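Local coordinates for hydrophilic protein, virA protein (Chromobacterium violaceum, PDB 3BO6) that probably acts as a phosphothreonine lyase effector of the SpvC family, removing phosphate from phosphothreonine in a host target protein by elimination rather than hydrolysis, at residues E33-P38 / M51-Q56; S41-S46 / M66-E71; F84-Q89 / A132-Y137; R90-Q95 / S169-G174. All coordinates share one frame; numbering follows the deposited sequence.

Contact 1. Residues E33-P38 / M51-Q56; sequences EALDAP and MSQGFQ
Gln53 and Ser52 reach from a hairpin tip to the loop 33-38. The amide of Gln53 lies by the methyl of Ala34, whose CB is 3.7 Å from Gln53 CD, and its NE2 gives a weak hydrogen bond to Leu35 O: the length is short, 2.9 Å, but the N-H is badly aimed, at 116°. Ser52 sets its CB and OG against CG and CD of Pro38, with OG 3.3 Å from Pro38 CD. That same OG is 2.9 Å from a water, which makes a weak bond to Asp36 O. With chi1 at -177°, Ser52 OG is swung beside its carbonyl carbon, where the proline and the water are both within its range. The platform for both residues is a type I' beta turn from Ser52 to Phe55, the tight link of the hairpin formed by strands 49-52 and 55-59. Gln53 and Gly54 both take positive phi, a shape glycine adopts without strain. Reciprocal backbone bonds between Ser52 and Phe55 close the turn. On the loop side, small Ala37 and compact Pro38 rest on Phe105, while Ala34 is bonded through its backbone to Gly102, near the end of helix 93-104.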
# COMPACT_ATOMS: atom_id res chain seq x y z
N GLU A 33 -1.02 -14.80 -8.72
CA GLU A 33 -1.38 -14.87 -7.30
C GLU A 33 -0.74 -16.05 -6.60
O GLU A 33 -0.57 -17.14 -7.18
CB GLU A 33 -2.89 -14.89 -7.12
CG GLU A 33 -3.52 -13.56 -7.48
CD GLU A 33 -5.00 -13.53 -7.22
OE1 GLU A 33 -5.54 -12.42 -7.02
OE2 GLU A 33 -5.62 -14.61 -7.23
N ALA A 34 -0.39 -15.83 -5.35
CA ALA A 34 0.09 -16.92 -4.51
C ALA A 34 -1.06 -17.81 -4.07
O ALA A 34 -2.05 -17.33 -3.51
CB ALA A 34 0.79 -16.35 -3.28
N LEU A 35 -0.91 -19.10 -4.31
CA LEU A 35 -1.70 -20.14 -3.64
C LEU A 35 -0.99 -20.56 -2.34
O LEU A 35 0.23 -20.45 -2.24
CB LEU A 35 -1.83 -21.35 -4.56
CG LEU A 35 -0.54 -22.07 -5.01
CD1 LEU A 35 0.54 -21.11 -5.53
CD2 LEU A 35 0.02 -22.97 -3.90
N ASP A 36 -1.74 -21.00 -1.34
CA ASP A 36 -1.13 -21.54 -0.12
C ASP A 36 -0.65 -20.46 0.85
O ASP A 36 0.20 -20.70 1.70
CB ASP A 36 0.04 -22.48 -0.46
CG ASP A 36 0.67 -23.09 0.78
OD1 ASP A 36 -0.08 -23.53 1.67
OD2 ASP A 36 1.92 -23.11 0.86
N ALA A 37 -1.20 -19.26 0.72
CA ALA A 37 -0.87 -18.16 1.61
C ALA A 37 -1.55 -18.40 2.96
O ALA A 37 -2.48 -19.20 3.04
CB ALA A 37 -1.32 -16.84 1.00
N PRO A 38 -1.09 -17.72 4.02
CA PRO A 38 -1.79 -17.84 5.30
C PRO A 38 -3.20 -17.28 5.19
O PRO A 38 -3.46 -16.47 4.28
CB PRO A 38 -0.96 -16.94 6.25
CG PRO A 38 0.34 -16.75 5.57
CD PRO A 38 0.07 -16.82 4.11
N MET A 51 7.01 -17.74 8.00
CA MET A 51 7.28 -17.42 6.59
C MET A 51 6.18 -17.93 5.67
O MET A 51 5.62 -19.02 5.90
CB MET A 51 8.59 -18.07 6.12
CG MET A 51 9.85 -17.63 6.80
SD MET A 51 10.40 -16.00 6.26
CE MET A 51 10.35 -16.12 4.47
N SER A 52 5.89 -17.16 4.63
CA SER A 52 5.07 -17.66 3.52
C SER A 52 5.45 -16.93 2.24
O SER A 52 5.54 -15.70 2.24
CB SER A 52 3.59 -17.47 3.82
OG SER A 52 2.81 -18.02 2.76
N GLN A 53 5.67 -17.68 1.17
CA GLN A 53 5.97 -17.12 -0.14
C GLN A 53 7.15 -16.15 -0.13
O GLN A 53 7.17 -15.17 -0.88
CB GLN A 53 4.73 -16.44 -0.72
CG GLN A 53 3.55 -17.39 -0.90
CD GLN A 53 3.72 -18.31 -2.10
OE1 GLN A 53 4.63 -18.11 -2.91
NE2 GLN A 53 2.85 -19.30 -2.22
N GLY A 54 8.12 -16.40 0.74
CA GLY A 54 9.28 -15.53 0.82
C GLY A 54 9.08 -14.25 1.62
O GLY A 54 10.00 -13.42 1.70
N PHE A 55 7.91 -14.10 2.23
CA PHE A 55 7.63 -12.98 3.13
C PHE A 55 7.82 -13.46 4.58
O PHE A 55 7.28 -14.49 4.98
CB PHE A 55 6.19 -12.47 2.94
CG PHE A 55 5.98 -11.62 1.71
CD1 PHE A 55 5.84 -12.20 0.45
CD2 PHE A 55 5.92 -10.24 1.81
CE1 PHE A 55 5.65 -11.40 -0.67
CE2 PHE A 55 5.71 -9.45 0.70
CZ PHE A 55 5.59 -10.02 -0.54
N GLN A 56 8.62 -12.72 5.35
CA GLN A 56 8.72 -12.92 6.79
C GLN A 56 7.47 -12.36 7.45
O GLN A 56 7.06 -11.24 7.15
CB GLN A 56 9.95 -12.20 7.33
CG GLN A 56 11.26 -12.66 6.70
CD GLN A 56 12.49 -12.00 7.30
OE1 GLN A 56 13.62 -12.34 6.97
NE2 GLN A 56 12.27 -11.05 8.20
O HOH W 1 2.70 -20.74 3.89

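Contact 2. Residues S41-S46 / M66-E71; sequences SGMRQS and MHAHRE
Helix 40-44 packs against the start of strand 65-70, the backbones coming nearest at Arg44 and Met66, whose CA atoms are 6.4 Å apart. No hydrogen bond joins the two segments, so flexible apolar chains do the work. Met43 points at the strand and, with CG anti to the backbone N (chi1 -175°) and the rest extended, reaches across to it; in the modelled conformer, one of two, its methyl CE lies 3.9 Å from Ala68 CB. The small alanine lets that methyl settle close to the strand. Met66 answers with a chain bent at chi2 and chi3, whose CE turns back to lie 4.0 Å from Met43 CB and, for the modelled conformer of Arg44, 3.8 Å from Arg44 CG. A short helix is thus packed on one face of the antiparallel sheet, in which strand 65-70 lies between strands 55-59 and 113-117. Arg44 points its CB away from the strand, lends only aliphatic carbon to Met66, and carries its guanidinium onward to a salt bridge with Asp118. Just beyond, Met43 O is gripped twice by Ser46, through its N and, at 2.8 Å, through its OG, both arriving from the same face of the carbonyl plane.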
# COMPACT_ATOMS: atom_id res chain seq x y z
N SER A 41 -6.53 -15.39 10.38
CA SER A 41 -6.33 -15.89 11.73
C SER A 41 -4.96 -16.57 11.89
O SER A 41 -4.33 -16.45 12.93
CB SER A 41 -7.46 -16.86 12.11
OG SER A 41 -7.31 -17.29 13.45
N GLY A 42 -4.51 -17.25 10.84
CA GLY A 42 -3.19 -17.87 10.85
C GLY A 42 -2.06 -16.86 10.91
O GLY A 42 -1.08 -17.03 11.63
N MET A 43 -2.20 -15.80 10.13
CA MET A 43 -1.17 -14.78 10.19
C MET A 43 -1.04 -14.19 11.60
O MET A 43 0.07 -13.82 12.01
CB MET A 43 -1.39 -13.69 9.15
CG MET A 43 -0.25 -12.70 9.14
SD MET A 43 -0.13 -11.77 7.62
CE MET A 43 1.30 -10.77 8.00
N ARG A 44 -2.12 -14.18 12.38
CA ARG A 44 -2.03 -13.75 13.78
C ARG A 44 -1.09 -14.64 14.60
O ARG A 44 -0.51 -14.19 15.60
CB ARG A 44 -3.42 -13.76 14.42
CG ARG A 44 -4.43 -12.83 13.76
CD ARG A 44 -5.71 -12.74 14.60
NE ARG A 44 -5.48 -11.99 15.83
CZ ARG A 44 -5.52 -12.50 17.05
NH1 ARG A 44 -5.81 -13.78 17.24
NH2 ARG A 44 -5.27 -11.72 18.10
N GLN A 45 -0.93 -15.88 14.17
CA GLN A 45 -0.12 -16.85 14.91
C GLN A 45 1.34 -16.85 14.49
O GLN A 45 2.11 -17.72 14.90
CB GLN A 45 -0.71 -18.25 14.77
CG GLN A 45 -2.08 -18.36 15.37
CD GLN A 45 -2.07 -17.99 16.84
OE1 GLN A 45 -1.14 -18.35 17.57
NE2 GLN A 45 -3.11 -17.28 17.28
N SER A 46 1.73 -15.87 13.69
CA SER A 46 3.11 -15.81 13.22
C SER A 46 4.03 -15.62 14.40
O SER A 46 5.20 -15.99 14.34
CB SER A 46 3.30 -14.66 12.25
OG SER A 46 2.50 -14.84 11.11
N MET A 66 -0.23 -7.06 12.21
CA MET A 66 0.53 -8.22 11.76
C MET A 66 1.29 -7.78 10.52
O MET A 66 0.74 -7.07 9.66
CB MET A 66 -0.37 -9.41 11.47
CG MET A 66 -1.22 -9.80 12.66
SD MET A 66 -2.95 -9.49 12.34
CE MET A 66 -3.12 -10.56 10.94
N HIS A 67 2.56 -8.16 10.43
CA HIS A 67 3.47 -7.59 9.44
C HIS A 67 3.98 -8.65 8.47
O HIS A 67 4.24 -9.78 8.86
CB HIS A 67 4.69 -6.98 10.14
CG HIS A 67 4.34 -6.04 11.25
ND1 HIS A 67 4.32 -4.67 11.08
CD2 HIS A 67 4.01 -6.26 12.55
CE1 HIS A 67 3.99 -4.09 12.22
NE2 HIS A 67 3.80 -5.03 13.12
N ALA A 68 4.21 -8.24 7.23
CA ALA A 68 4.81 -9.08 6.22
C ALA A 68 5.87 -8.26 5.51
O ALA A 68 5.61 -7.13 5.09
CB ALA A 68 3.76 -9.54 5.23
N HIS A 69 7.06 -8.84 5.31
CA HIS A 69 8.07 -8.18 4.50
C HIS A 69 8.95 -9.21 3.82
O HIS A 69 9.31 -10.21 4.42
CB HIS A 69 8.90 -7.18 5.29
CG HIS A 69 9.83 -7.81 6.28
ND1 HIS A 69 9.46 -8.07 7.58
CD2 HIS A 69 11.11 -8.23 6.16
CE1 HIS A 69 10.47 -8.62 8.22
NE2 HIS A 69 11.49 -8.72 7.38
N ARG A 70 9.32 -8.96 2.57
CA ARG A 70 10.17 -9.89 1.85
C ARG A 70 11.53 -10.04 2.50
O ARG A 70 12.18 -9.05 2.86
CB ARG A 70 10.38 -9.42 0.42
CG ARG A 70 9.19 -9.62 -0.48
CD ARG A 70 9.54 -9.30 -1.92
NE ARG A 70 8.53 -9.79 -2.86
CZ ARG A 70 7.85 -9.02 -3.70
NH1 ARG A 70 8.03 -7.71 -3.70
NH2 ARG A 70 6.96 -9.56 -4.53
N GLU A 71 11.97 -11.28 2.66
CA GLU A 71 13.30 -11.57 3.13
C GLU A 71 14.30 -10.98 2.14
O GLU A 71 15.34 -10.44 2.54
CB GLU A 71 13.47 -13.08 3.26
CG GLU A 71 14.82 -13.52 3.74
CD GLU A 71 14.86 -15.02 3.91
OE1 GLU A 71 13.95 -15.58 4.55
OE2 GLU A 71 15.80 -15.64 3.40

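Contact 3. Residues F84-Q89 / A132-Y137; sequences FHISVQ and AQFTLY. With SO4 (sulfate ion), chain C.
Ile86 O is approached by two backbone N-H groups, Phe134 N at 3.4 Å and Gln133 N at 3.0 Å, both weak bonds. This is a classic beta bulge, ending the antiparallel pairing of strands 82-86 and 134-137 inside the sheet. Before it the register is regular: Phe84 and Leu136 form a hydrogen-bonded pair, with Leu136 N to Phe84 O nearly straight at 173°. Beyond the bulge, side chains replace strand bonds. Gln133, bent at chi2, imitates a strand backbone toward Val88: OE1 takes Val88 N on a lone pair in its carbonyl plane, and NE2 gives to Val88 O, both at 2.9 Å. Ser87 OG similarly accepts Ala132 N at 2.8 Å. Phe84, Ile86 and Leu136 pack under helices 93-104 and 149-168, with Phe134 on the same face, where branched and aromatic groups interlock; Ile86 CB sits 3.8 Å from Phe134 CB. On the other face His85 stands alongside Thr135, whose OG1 meets the imidazole edge in plane. Asp180 accepts a bond from His85 ND1. Lys83, Arg127, Arg192 and Arg199 also hold the sulfate, probably from the crystallisation liquor, which may mark a substrate phosphate site. His85 NE2 donates to sulfate O4 at 2.7 Å, with the N-H angle at 166°.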
# COMPACT_ATOMS: atom_id res chain seq x y z
N PHE A 84 0.12 3.42 0.87
CA PHE A 84 -1.30 3.28 0.65
C PHE A 84 -1.98 2.65 1.85
O PHE A 84 -1.38 1.83 2.55
CB PHE A 84 -1.59 2.35 -0.54
CG PHE A 84 -1.05 2.83 -1.85
CD1 PHE A 84 0.02 2.18 -2.45
CD2 PHE A 84 -1.65 3.89 -2.51
CE1 PHE A 84 0.52 2.60 -3.69
CE2 PHE A 84 -1.17 4.33 -3.75
CZ PHE A 84 -0.07 3.67 -4.33
N HIS A 85 -3.24 2.99 2.04
CA HIS A 85 -4.09 2.25 2.95
C HIS A 85 -5.19 1.61 2.13
O HIS A 85 -5.52 2.08 1.03
CB HIS A 85 -4.70 3.20 3.97
CG HIS A 85 -3.69 3.86 4.86
ND1 HIS A 85 -3.43 5.20 4.80
CD2 HIS A 85 -2.89 3.35 5.82
CE1 HIS A 85 -2.50 5.50 5.70
NE2 HIS A 85 -2.16 4.39 6.33
N ILE A 86 -5.76 0.53 2.67
CA ILE A 86 -6.93 -0.11 2.10
C ILE A 86 -8.02 -0.13 3.17
O ILE A 86 -7.77 -0.58 4.30
CB ILE A 86 -6.65 -1.56 1.66
CG1 ILE A 86 -5.38 -1.61 0.79
CG2 ILE A 86 -7.86 -2.12 0.88
CD1 ILE A 86 -4.99 -3.03 0.35
N SER A 87 -9.20 0.38 2.84
CA SER A 87 -10.30 0.47 3.81
C SER A 87 -11.47 -0.42 3.41
O SER A 87 -12.06 -0.25 2.33
CB SER A 87 -10.80 1.92 3.91
OG SER A 87 -9.77 2.78 4.33
N VAL A 88 -11.77 -1.39 4.26
CA VAL A 88 -12.98 -2.20 4.10
C VAL A 88 -13.88 -2.04 5.32
O VAL A 88 -13.50 -1.43 6.33
CB VAL A 88 -12.64 -3.69 3.86
CG1 VAL A 88 -11.79 -3.86 2.60
CG2 VAL A 88 -11.95 -4.30 5.08
N GLN A 89 -15.10 -2.54 5.23
CA GLN A 89 -15.99 -2.51 6.38
C GLN A 89 -15.33 -3.24 7.56
O GLN A 89 -14.75 -4.32 7.39
CB GLN A 89 -17.34 -3.14 6.02
CG GLN A 89 -18.51 -2.62 6.85
CD GLN A 89 -18.58 -3.30 8.19
OE1 GLN A 89 -18.28 -4.48 8.30
NE2 GLN A 89 -18.96 -2.55 9.22
N ALA A 132 -8.64 1.75 6.71
CA ALA A 132 -7.19 1.68 6.69
C ALA A 132 -6.65 0.48 7.46
O ALA A 132 -5.67 0.59 8.21
CB ALA A 132 -6.58 2.97 7.24
N GLN A 133 -7.29 -0.68 7.27
CA GLN A 133 -6.87 -1.89 7.97
C GLN A 133 -5.68 -2.56 7.30
O GLN A 133 -5.06 -3.46 7.88
CB GLN A 133 -8.03 -2.87 8.11
CG GLN A 133 -9.23 -2.26 8.82
CD GLN A 133 -10.32 -1.80 7.87
OE1 GLN A 133 -10.09 -1.61 6.67
NE2 GLN A 133 -11.52 -1.60 8.40
N PHE A 134 -5.35 -2.16 6.08
CA PHE A 134 -4.11 -2.59 5.44
C PHE A 134 -3.27 -1.37 5.14
O PHE A 134 -3.79 -0.35 4.68
CB PHE A 134 -4.38 -3.31 4.10
CG PHE A 134 -5.23 -4.56 4.22
CD1 PHE A 134 -4.67 -5.82 4.09
CD2 PHE A 134 -6.60 -4.45 4.43
CE1 PHE A 134 -5.48 -6.97 4.20
CE2 PHE A 134 -7.39 -5.58 4.55
CZ PHE A 134 -6.83 -6.82 4.42
N THR A 135 -1.97 -1.47 5.40
CA THR A 135 -1.02 -0.42 5.04
C THR A 135 0.05 -1.02 4.13
O THR A 135 0.65 -2.03 4.48
CB THR A 135 -0.38 0.15 6.30
OG1 THR A 135 -1.40 0.70 7.15
CG2 THR A 135 0.63 1.24 5.94
N LEU A 136 0.25 -0.42 2.96
CA LEU A 136 1.22 -0.89 1.98
C LEU A 136 2.33 0.15 1.86
O LEU A 136 2.05 1.32 1.59
CB LEU A 136 0.57 -1.04 0.60
CG LEU A 136 -0.77 -1.75 0.48
CD1 LEU A 136 -1.27 -1.72 -0.96
CD2 LEU A 136 -0.65 -3.18 0.95
N TYR A 137 3.58 -0.28 2.02
CA TYR A 137 4.72 0.62 1.93
C TYR A 137 5.37 0.53 0.57
O TYR A 137 5.83 -0.54 0.16
CB TYR A 137 5.74 0.29 3.03
CG TYR A 137 5.16 0.40 4.41
CD1 TYR A 137 5.17 1.61 5.10
CD2 TYR A 137 4.57 -0.68 5.02
CE1 TYR A 137 4.63 1.70 6.39
CE2 TYR A 137 4.03 -0.60 6.28
CZ TYR A 137 4.05 0.58 6.96
OH TYR A 137 3.49 0.57 8.22
S SO4 C . -0.24 5.93 8.86
O1 SO4 C . -1.11 6.82 8.06
O2 SO4 C . 1.11 6.47 8.92
O3 SO4 C . -0.78 5.82 10.20
O4 SO4 C . -0.18 4.61 8.22

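Contact 4. Residues R90-Q95 / S169-G174; sequences REQVPQ and SGLMPG
One direct hydrogen bond joins the two segments: Met172 N donates its N-H to Gln92 OE1 at 2.9 Å, almost straight at 171°. The donor lies in the carbonyl plane of the glutamine amide and meets a lone pair. Gln92 stands at the N-cap of helix 93-104, and its chain, extended beyond CG (chi2 176°), has the length that suits the span to the loop. The apolar packing centres on Leu171, which runs antiparallel to the Gln92 side chain and brings CD1 to 3.6 Å from Gln92 CB. The same methyl is 4.2 Å from Gln95 CB, one helical turn on, and Ala96 and Ala99 offer small side chains against the leucine farther along the helix. Met172 adds its CB, 3.7 Å from Gln92 OE1. Backbone shape sets up the approach: Gly170 closes helix 149-168 in a Schellman motif, its positive phi easily borne without a side chain, and Leu171 follows directly. The charged pair lies within one segment, Arg90 NE meeting Glu91 OE2 at 3.0 Å on its syn side, and Arg90 NH1 also bonds to Gln124 O. Across the segments, then, attachment depends on a neutral, directional amide bond beside a buried leucine rather than on charge.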
# COMPACT_ATOMS: atom_id res chain seq x y z
N ARG A 90 -15.42 -2.65 8.75
CA ARG A 90 -14.72 -3.14 9.94
C ARG A 90 -14.87 -4.64 10.20
O ARG A 90 -13.90 -5.30 10.55
CB ARG A 90 -15.17 -2.35 11.17
CG ARG A 90 -14.49 -2.75 12.49
CD ARG A 90 -14.89 -1.82 13.65
NE ARG A 90 -16.34 -1.76 13.86
CZ ARG A 90 -16.96 -0.78 14.51
NH1 ARG A 90 -16.26 0.22 15.02
NH2 ARG A 90 -18.27 -0.81 14.66
N GLU A 91 -16.07 -5.17 10.01
CA GLU A 91 -16.32 -6.59 10.29
C GLU A 91 -15.86 -7.55 9.18
O GLU A 91 -15.96 -8.78 9.32
CB GLU A 91 -17.81 -6.80 10.61
CG GLU A 91 -18.23 -6.33 12.02
CD GLU A 91 -18.37 -4.82 12.15
OE1 GLU A 91 -19.00 -4.20 11.27
OE2 GLU A 91 -17.86 -4.25 13.14
N GLN A 92 -15.36 -6.99 8.07
CA GLN A 92 -15.00 -7.79 6.90
C GLN A 92 -13.48 -7.94 6.68
O GLN A 92 -13.05 -8.42 5.64
CB GLN A 92 -15.66 -7.21 5.63
CG GLN A 92 -17.19 -7.32 5.67
CD GLN A 92 -17.87 -6.67 4.47
OE1 GLN A 92 -17.21 -6.23 3.54
NE2 GLN A 92 -19.19 -6.59 4.52
N VAL A 93 -12.67 -7.55 7.66
CA VAL A 93 -11.22 -7.66 7.48
C VAL A 93 -10.72 -9.07 7.16
O VAL A 93 -9.92 -9.24 6.25
CB VAL A 93 -10.46 -7.00 8.65
CG1 VAL A 93 -8.98 -7.21 8.49
CG2 VAL A 93 -10.78 -5.52 8.70
N PRO A 94 -11.18 -10.11 7.89
CA PRO A 94 -10.69 -11.44 7.52
C PRO A 94 -11.05 -11.83 6.08
O PRO A 94 -10.23 -12.43 5.39
CB PRO A 94 -11.38 -12.36 8.55
CG PRO A 94 -11.60 -11.50 9.71
CD PRO A 94 -11.96 -10.14 9.13
N GLN A 95 -12.26 -11.50 5.63
CA GLN A 95 -12.67 -11.77 4.26
C GLN A 95 -11.85 -10.96 3.25
O GLN A 95 -11.51 -11.45 2.17
CB GLN A 95 -14.16 -11.46 4.05
CG GLN A 95 -15.10 -12.30 4.87
CD GLN A 95 -15.54 -11.61 6.14
OE1 GLN A 95 -14.72 -11.22 6.97
NE2 GLN A 95 -16.85 -11.44 6.30
N SER A 169 -14.94 -9.71 -5.04
CA SER A 169 -15.01 -10.64 -3.90
C SER A 169 -16.09 -10.21 -2.91
O SER A 169 -16.27 -10.83 -1.86
CB SER A 169 -13.65 -10.75 -3.19
OG SER A 169 -12.66 -11.27 -4.08
N GLY A 170 -16.82 -9.16 -3.24
CA GLY A 170 -17.95 -8.75 -2.42
C GLY A 170 -17.64 -7.97 -1.15
O GLY A 170 -18.43 -7.96 -0.22
N LEU A 171 -16.49 -7.29 -1.11
CA LEU A 171 -16.15 -6.51 0.07
C LEU A 171 -16.80 -5.13 0.00
O LEU A 171 -16.84 -4.52 -1.05
CB LEU A 171 -14.64 -6.33 0.17
CG LEU A 171 -13.80 -7.41 0.86
CD1 LEU A 171 -14.29 -7.66 2.28
CD2 LEU A 171 -13.75 -8.71 0.04
N MET A 172 -17.32 -4.66 1.13
CA MET A 172 -17.82 -3.29 1.23
C MET A 172 -16.68 -2.36 1.63
O MET A 172 -15.83 -2.73 2.44
CB MET A 172 -18.92 -3.20 2.29
CG MET A 172 -20.25 -3.71 1.80
SD MET A 172 -20.77 -2.78 0.36
CE MET A 172 -20.82 -1.12 1.04
N PRO A 173 -16.64 -1.15 1.05
CA PRO A 173 -15.64 -0.16 1.48
C PRO A 173 -15.83 0.23 2.94
O PRO A 173 -16.95 0.15 3.46
CB PRO A 173 -15.94 1.05 0.60
CG PRO A 173 -16.54 0.45 -0.67
CD PRO A 173 -17.37 -0.72 -0.16
N GLY A 174 -14.74 0.61 3.59
CA GLY A 174 -14.78 1.12 4.95
C GLY A 174 -14.73 2.63 4.97
O GLY A 174 -15.00 3.29 3.96

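In the fold
Contact 3 is the core of the set, about 7 Å from the chain centre to its own centre, and joins two neighbouring inner strands by backbone bonds and interlocked apolar groups. Contact 2, also buried but about 16 Å out, relies on methionine packing without hydrogen bonds. Contacts 1 and 4 are surface contacts, where glutamines reach across to loops. Contacts 1 and 2 both reach neighbouring strands of the sheet, bonded through Gln56 N and His69 O. Contacts 3 and 4 alternate along the chain and continue into one another, since Gln89 N meets Met172 O. Helix 93-104 begins in contact 4 and covers the apolar face of contact 3.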